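Local coordinates for protein induced by osmotic stress (Scheffersomyces stipitis, PDB 5YWN) that probably catalyses NADPH-dependent reduction of ketones such as haloketones, as a reductase of the dihydroflavonol-4-reductase subfamily, at residues Trp175-Val178 with Lys182-Phe185; Ile117-Tyr122 with Asp252-Glu257. The protein carries 1 engineered substitution. All coordinates share one frame; numbering follows the deposited sequence.

Interaction 1: residues Trp175-Val178 with Lys182-Phe185; sequences WEFV and KPNF
The phenyl rings of F177 and F185 meet where helix 159-181 ends, with CE1 of F177 lying 3.8 Å from CZ of F185. The side chains run across each other at about a right angle, yet the ring planes are nearly parallel, stepped apart and side by side, without overlapping in a stack. One face of the F185 ring is taken by its own loop: CB of P183 sits above it, displaced toward the rim. P183 also reaches the helix, its CG lying 3.9 Å from CE1 of F177, so the same corner of the F177 ring touches both the pyrrolidine and the second phenyl. F177 has CG anti to its N (chi1 180°), which brings its ring up to the loop, while F185 holds CG between the backbone N and the carbonyl carbon (chi1 58°), a less common choice that lays its ring against CB of P183. V178 adds a looser touch, CG2 to CE1 of F185 at 4.3 Å.

The backbone link is modest. K182 N donates to V178 O over 3.3 Å, and the N-H...O angle of 146° marks the bond as weak; CD of P183 lies 3.7 Å from the same oxygen. K182 is the first residue to leave helical geometry, and its positive phi turns the chain away from the helix axis, a common way for a helix to end. Its ammonium folds back to the carbonyl of E179.

This is the helix-to-strand turn of a beta-alpha-beta unit in a Rossmann fold. Both phenyl rings press on L107 of helix 91-113, with Q108 also touching F177 and I110 also touching F185, while V178 faces L187 of strand 186-192, the strand that follows.

Interaction 2: residues Ile117-Tyr122 with Asp252-Glu257; sequences ITRVVY and DEAKGE
The guanidinium of R119 lies under the side chain of K255, whose CG stands over the centre of one face, 3.6 Å from CZ. This joins the sheet of a Rossmann fold to a loop at its edge: R119 begins the inner strand 119-123, and residues 252-257 connect helix 238-250 to the outermost strand 258-261. The two side chains cross at about a right angle and meet through the methylenes of the lysine, with K255 NZ held 5.5 Å from R119 NH1, so the like charges stay apart. CB of A254 approaches NH2 obliquely at 4.0 Å.

D252 comes in at the guanidinium edge, near its plane, but OD1 is 4.5 Å from NH1, too far for a salt bridge. A water closes the distance, accepting from R119 NH1 at 3.1 Å and donating to D252 OD1 at 2.6 Å.

Further out, NH2 is bound to the carbonyl oxygens of A248 and K251, which fixes the flat group at the C-terminal end of helix 238-250, where a positive charge would be favoured by the helix dipole. Bends in the arginine chain at chi2 (-78°) and chi3 (-82°) carry its end to this site. Replacing R119 with a leucine would probably leave those two carbonyls and the bridging water without their donor and the K255 methylenes without a flat surface to lie on.

The loop is itself shaped by short-range bonds. K255 N reaches D252 O in a 3-10 segment, and a type II turn runs from A254 to E257 with G256, at a phi of 72°, in its third position; the turn is closed by E257 N donating to A254 O at 3.1 Å.

The centres of interactions 1 and 2 lie about 10 Å apart, and the contacts touch directly. CB of F185 approaches I117 O at 3.3 Å, and its CD1 packs on CG2 of V120 at 3.5 Å. At a second point, CH2 of W175 lies 3.7 Å from backbone atom C of G256. Strand 186-192 lies between strands 119-123 and 258-261, and both contacts lean on it, W175 through L187 and T189 and K255 through A186. Neither contact lies at the NADP site; the tie toward it is a weak hydrogen bond from Y122 OH to NZ of K167, an NADP-binding residue on helix 159-181, which also carries 175-178.

Interaction 1: residues Trp175-Val178 with Lys182-Phe185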
loop_
_atom_site.group_PDB
_atom_site.type_symbol
_atom_site.label_atom_id
_atom_site.label_comp_id
_atom_site.label_asym_id
_atom_site.label_seq_id
_atom_site.Cartn_x
_atom_site.Cartn_y
_atom_site.Cartn_z
ATOM N N TRP A 175 -1.761 5.131 16.646
ATOM C CA TRP A 175 -1.009 6.060 17.451
ATOM C C TRP A 175 -1.593 6.194 18.862
ATOM O O TRP A 175 -0.871 6.226 19.815
ATOM C CB TRP A 175 -0.833 7.402 16.772
ATOM C CG TRP A 175 0.022 7.337 15.524
ATOM C CD1 TRP A 175 -0.364 7.614 14.289
ATOM C CD2 TRP A 175 1.373 6.936 15.434
ATOM N NE1 TRP A 175 0.632 7.439 13.423
ATOM C CE2 TRP A 175 1.727 7.009 14.083
ATOM C CE3 TRP A 175 2.318 6.512 16.350
ATOM C CZ2 TRP A 175 2.974 6.700 13.630
ATOM C CZ3 TRP A 175 3.556 6.194 15.904
ATOM C CH2 TRP A 175 3.881 6.297 14.547
ATOM N N GLU A 176 -2.903 6.203 18.955
ATOM C CA GLU A 176 -3.567 6.254 20.221
ATOM C C GLU A 176 -3.267 5.025 21.094
ATOM O O GLU A 176 -3.039 5.156 22.235
ATOM C CB GLU A 176 -5.055 6.435 20.083
ATOM C CG GLU A 176 -5.726 6.747 21.381
ATOM C CD GLU A 176 -7.105 6.150 21.497
ATOM O OE1 GLU A 176 -7.838 6.069 20.480
ATOM O OE2 GLU A 176 -7.478 5.766 22.616
ATOM N N PHE A 177 -3.243 3.862 20.495
ATOM C CA PHE A 177 -2.960 2.658 21.205
ATOM C C PHE A 177 -1.581 2.713 21.820
ATOM O O PHE A 177 -1.417 2.373 22.931
ATOM C CB PHE A 177 -3.038 1.468 20.256
ATOM C CG PHE A 177 -2.755 0.144 20.889
ATOM C CD1 PHE A 177 -1.469 -0.330 20.986
ATOM C CD2 PHE A 177 -3.763 -0.623 21.346
ATOM C CE1 PHE A 177 -1.208 -1.535 21.530
ATOM C CE2 PHE A 177 -3.516 -1.842 21.898
ATOM C CZ PHE A 177 -2.239 -2.291 22.002
ATOM N N VAL A 178 -0.623 3.166 21.067
ATOM C CA VAL A 178 0.708 3.225 21.543
ATOM C C VAL A 178 0.776 4.150 22.739
ATOM O O VAL A 178 1.400 3.830 23.677
ATOM C CB VAL A 178 1.700 3.659 20.442
ATOM C CG1 VAL A 178 3.040 4.002 21.010
ATOM C CG2 VAL A 178 1.865 2.591 19.395
ATOM N N LYS A 182 0.972 1.465 25.962
ATOM C CA LYS A 182 2.346 1.286 26.327
ATOM C C LYS A 182 2.860 -0.134 26.023
ATOM O O LYS A 182 3.230 -0.878 26.890
ATOM C CB LYS A 182 2.579 1.694 27.773
ATOM C CG LYS A 182 2.210 3.128 28.103
ATOM C CD LYS A 182 3.377 4.068 27.852
ATOM C CE LYS A 182 3.055 5.565 28.033
ATOM N NZ LYS A 182 2.713 6.376 26.838
ATOM N N PRO A 183 2.807 -0.530 24.760
ATOM C CA PRO A 183 3.265 -1.843 24.337
ATOM C C PRO A 183 4.758 -1.998 24.288
ATOM O O PRO A 183 5.463 -1.073 24.323
ATOM C CB PRO A 183 2.706 -1.988 22.948
ATOM C CG PRO A 183 2.466 -0.654 22.488
ATOM C CD PRO A 183 2.353 0.261 23.636
ATOM N N ASN A 184 5.182 -3.237 24.190
ATOM C CA ASN A 184 6.552 -3.592 24.002
ATOM C C ASN A 184 7.121 -3.104 22.670
ATOM O O ASN A 184 8.247 -2.929 22.571
ATOM C CB ASN A 184 6.783 -5.086 24.156
ATOM C CG ASN A 184 6.596 -5.575 25.586
ATOM O OD1 ASN A 184 6.481 -4.829 26.486
ATOM N ND2 ASN A 184 6.561 -6.829 25.741
ATOM N N PHE A 185 6.294 -2.967 21.664
ATOM C CA PHE A 185 6.755 -2.596 20.353
ATOM C C PHE A 185 6.778 -1.109 20.096
ATOM O O PHE A 185 6.048 -0.402 20.659
ATOM C CB PHE A 185 5.937 -3.283 19.288
ATOM C CG PHE A 185 4.469 -2.993 19.353
ATOM C CD1 PHE A 185 3.942 -1.862 18.812
ATOM C CD2 PHE A 185 3.622 -3.872 19.925
ATOM C CE1 PHE A 185 2.597 -1.620 18.857
ATOM C CE2 PHE A 185 2.281 -3.645 19.986
ATOM C CZ PHE A 185 1.758 -2.516 19.453
#

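Interaction 2: residues Ile117-Tyr122 with Asp252-Glu257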
loop_
_atom_site.group_PDB
_atom_site.type_symbol
_atom_site.label_atom_id
_atom_site.label_comp_id
_atom_site.label_asym_id
_atom_site.label_seq_id
_atom_site.Cartn_x
_atom_site.Cartn_y
_atom_site.Cartn_z
ATOM N N ILE A 117 7.171 -9.154 20.116
ATOM C CA ILE A 117 7.206 -8.291 18.958
ATOM C C ILE A 117 7.698 -6.909 19.348
ATOM O O ILE A 117 7.138 -6.259 20.125
ATOM C CB ILE A 117 5.869 -8.228 18.227
ATOM C CG1 ILE A 117 5.499 -9.568 17.662
ATOM C CG2 ILE A 117 5.948 -7.258 17.062
ATOM C CD1 ILE A 117 4.178 -9.646 16.972
ATOM N N THR A 118 8.869 -6.608 18.853
ATOM C CA THR A 118 9.566 -5.351 18.892
ATOM C C THR A 118 9.096 -4.168 17.981
ATOM O O THR A 118 9.276 -3.050 18.289
ATOM C CB THR A 118 11.060 -5.596 18.725
ATOM O OG1 THR A 118 11.301 -5.991 17.400
ATOM C CG2 THR A 118 11.516 -6.689 19.635
ATOM N N ARG A 119 8.649 -4.509 16.797
ATOM C CA ARG A 119 8.272 -3.531 15.808
ATOM C C ARG A 119 6.954 -3.860 15.120
ATOM O O ARG A 119 6.706 -4.961 14.798
ATOM C CB ARG A 119 9.377 -3.277 14.798
ATOM C CG ARG A 119 10.678 -2.804 15.369
ATOM C CD ARG A 119 10.638 -1.349 15.730
ATOM N NE ARG A 119 10.858 -0.520 14.596
ATOM C CZ ARG A 119 12.028 -0.054 14.239
ATOM N NH1 ARG A 119 13.060 -0.302 14.961
ATOM N NH2 ARG A 119 12.145 0.650 13.169
ATOM N N VAL A 120 6.140 -2.847 14.957
ATOM C CA VAL A 120 4.943 -2.886 14.195
ATOM C C VAL A 120 4.920 -1.736 13.172
ATOM O O VAL A 120 5.245 -0.616 13.493
ATOM C CB VAL A 120 3.712 -2.827 15.071
ATOM C CG1 VAL A 120 2.457 -2.695 14.241
ATOM C CG2 VAL A 120 3.660 -3.963 16.076
ATOM N N VAL A 121 4.542 -2.072 11.958
ATOM C CA VAL A 121 4.386 -1.108 10.905
ATOM C C VAL A 121 2.962 -1.159 10.412
ATOM O O VAL A 121 2.476 -2.183 10.036
ATOM C CB VAL A 121 5.327 -1.348 9.717
ATOM C CG1 VAL A 121 5.215 -0.267 8.691
ATOM C CG2 VAL A 121 6.721 -1.598 10.125
ATOM N N TYR A 122 2.312 -0.025 10.412
ATOM C CA TYR A 122 1.003 0.060 9.870
ATOM C C TYR A 122 1.035 0.697 8.482
ATOM O O TYR A 122 1.586 1.722 8.308
ATOM C CB TYR A 122 0.092 0.843 10.782
ATOM C CG TYR A 122 -1.253 1.063 10.204
ATOM C CD1 TYR A 122 -2.097 0.011 9.999
ATOM C CD2 TYR A 122 -1.651 2.297 9.794
ATOM C CE1 TYR A 122 -3.316 0.176 9.457
ATOM C CE2 TYR A 122 -2.868 2.482 9.245
ATOM C CZ TYR A 122 -3.687 1.400 9.065
ATOM O OH TYR A 122 -4.860 1.535 8.508
ATOM N N ASP A 252 16.457 2.394 13.388
ATOM C CA ASP A 252 16.170 2.986 14.661
ATOM C C ASP A 252 15.463 4.335 14.473
ATOM O O ASP A 252 14.608 4.653 15.200
ATOM C CB ASP A 252 17.428 3.179 15.484
ATOM C CG ASP A 252 17.863 1.935 16.253
ATOM O OD1 ASP A 252 17.150 0.933 16.351
ATOM O OD2 ASP A 252 18.977 1.995 16.757
ATOM N N GLU A 253 15.844 5.060 13.446
ATOM C CA GLU A 253 15.343 6.377 13.104
ATOM C C GLU A 253 13.851 6.382 12.779
ATOM O O GLU A 253 13.232 7.359 12.874
ATOM C CB GLU A 253 16.070 6.921 11.901
ATOM C CG GLU A 253 17.527 7.213 12.040
ATOM C CD GLU A 253 18.473 6.033 11.759
ATOM O OE1 GLU A 253 18.085 4.914 11.615
ATOM O OE2 GLU A 253 19.672 6.264 11.727
ATOM N N ALA A 254 13.358 5.249 12.326
ATOM C CA ALA A 254 11.974 5.048 11.950
ATOM C C ALA A 254 10.974 4.895 13.089
ATOM O O ALA A 254 9.824 5.011 12.878
ATOM C CB ALA A 254 11.834 3.924 10.973
ATOM N N LYS A 255 11.458 4.660 14.282
ATOM C CA LYS A 255 10.575 4.450 15.384
ATOM C C LYS A 255 9.753 5.696 15.666
ATOM O O LYS A 255 10.258 6.738 15.817
ATOM C CB LYS A 255 11.351 4.045 16.616
ATOM C CG LYS A 255 11.970 2.659 16.601
ATOM C CD LYS A 255 13.274 2.643 17.335
ATOM C CE LYS A 255 13.162 2.146 18.731
ATOM N NZ LYS A 255 14.353 2.393 19.594
ATOM N N GLY A 256 8.467 5.505 15.728
ATOM C CA GLY A 256 7.546 6.575 16.005
ATOM C C GLY A 256 7.351 7.575 14.889
ATOM O O GLY A 256 6.866 8.612 15.118
ATOM N N GLU A 257 7.737 7.202 13.691
ATOM C CA GLU A 257 7.596 8.026 12.516
ATOM C C GLU A 257 6.469 7.623 11.568
ATOM O O GLU A 257 6.145 6.500 11.452
ATOM C CB GLU A 257 8.916 8.118 11.726
ATOM C CG GLU A 257 10.176 8.323 12.513
ATOM C CD GLU A 257 10.539 9.763 12.715
ATOM O OE1 GLU A 257 9.768 10.605 12.352
ATOM O OE2 GLU A 257 11.592 10.049 13.262
HETATM O O HOH W 1 16.073 -0.598 14.484
#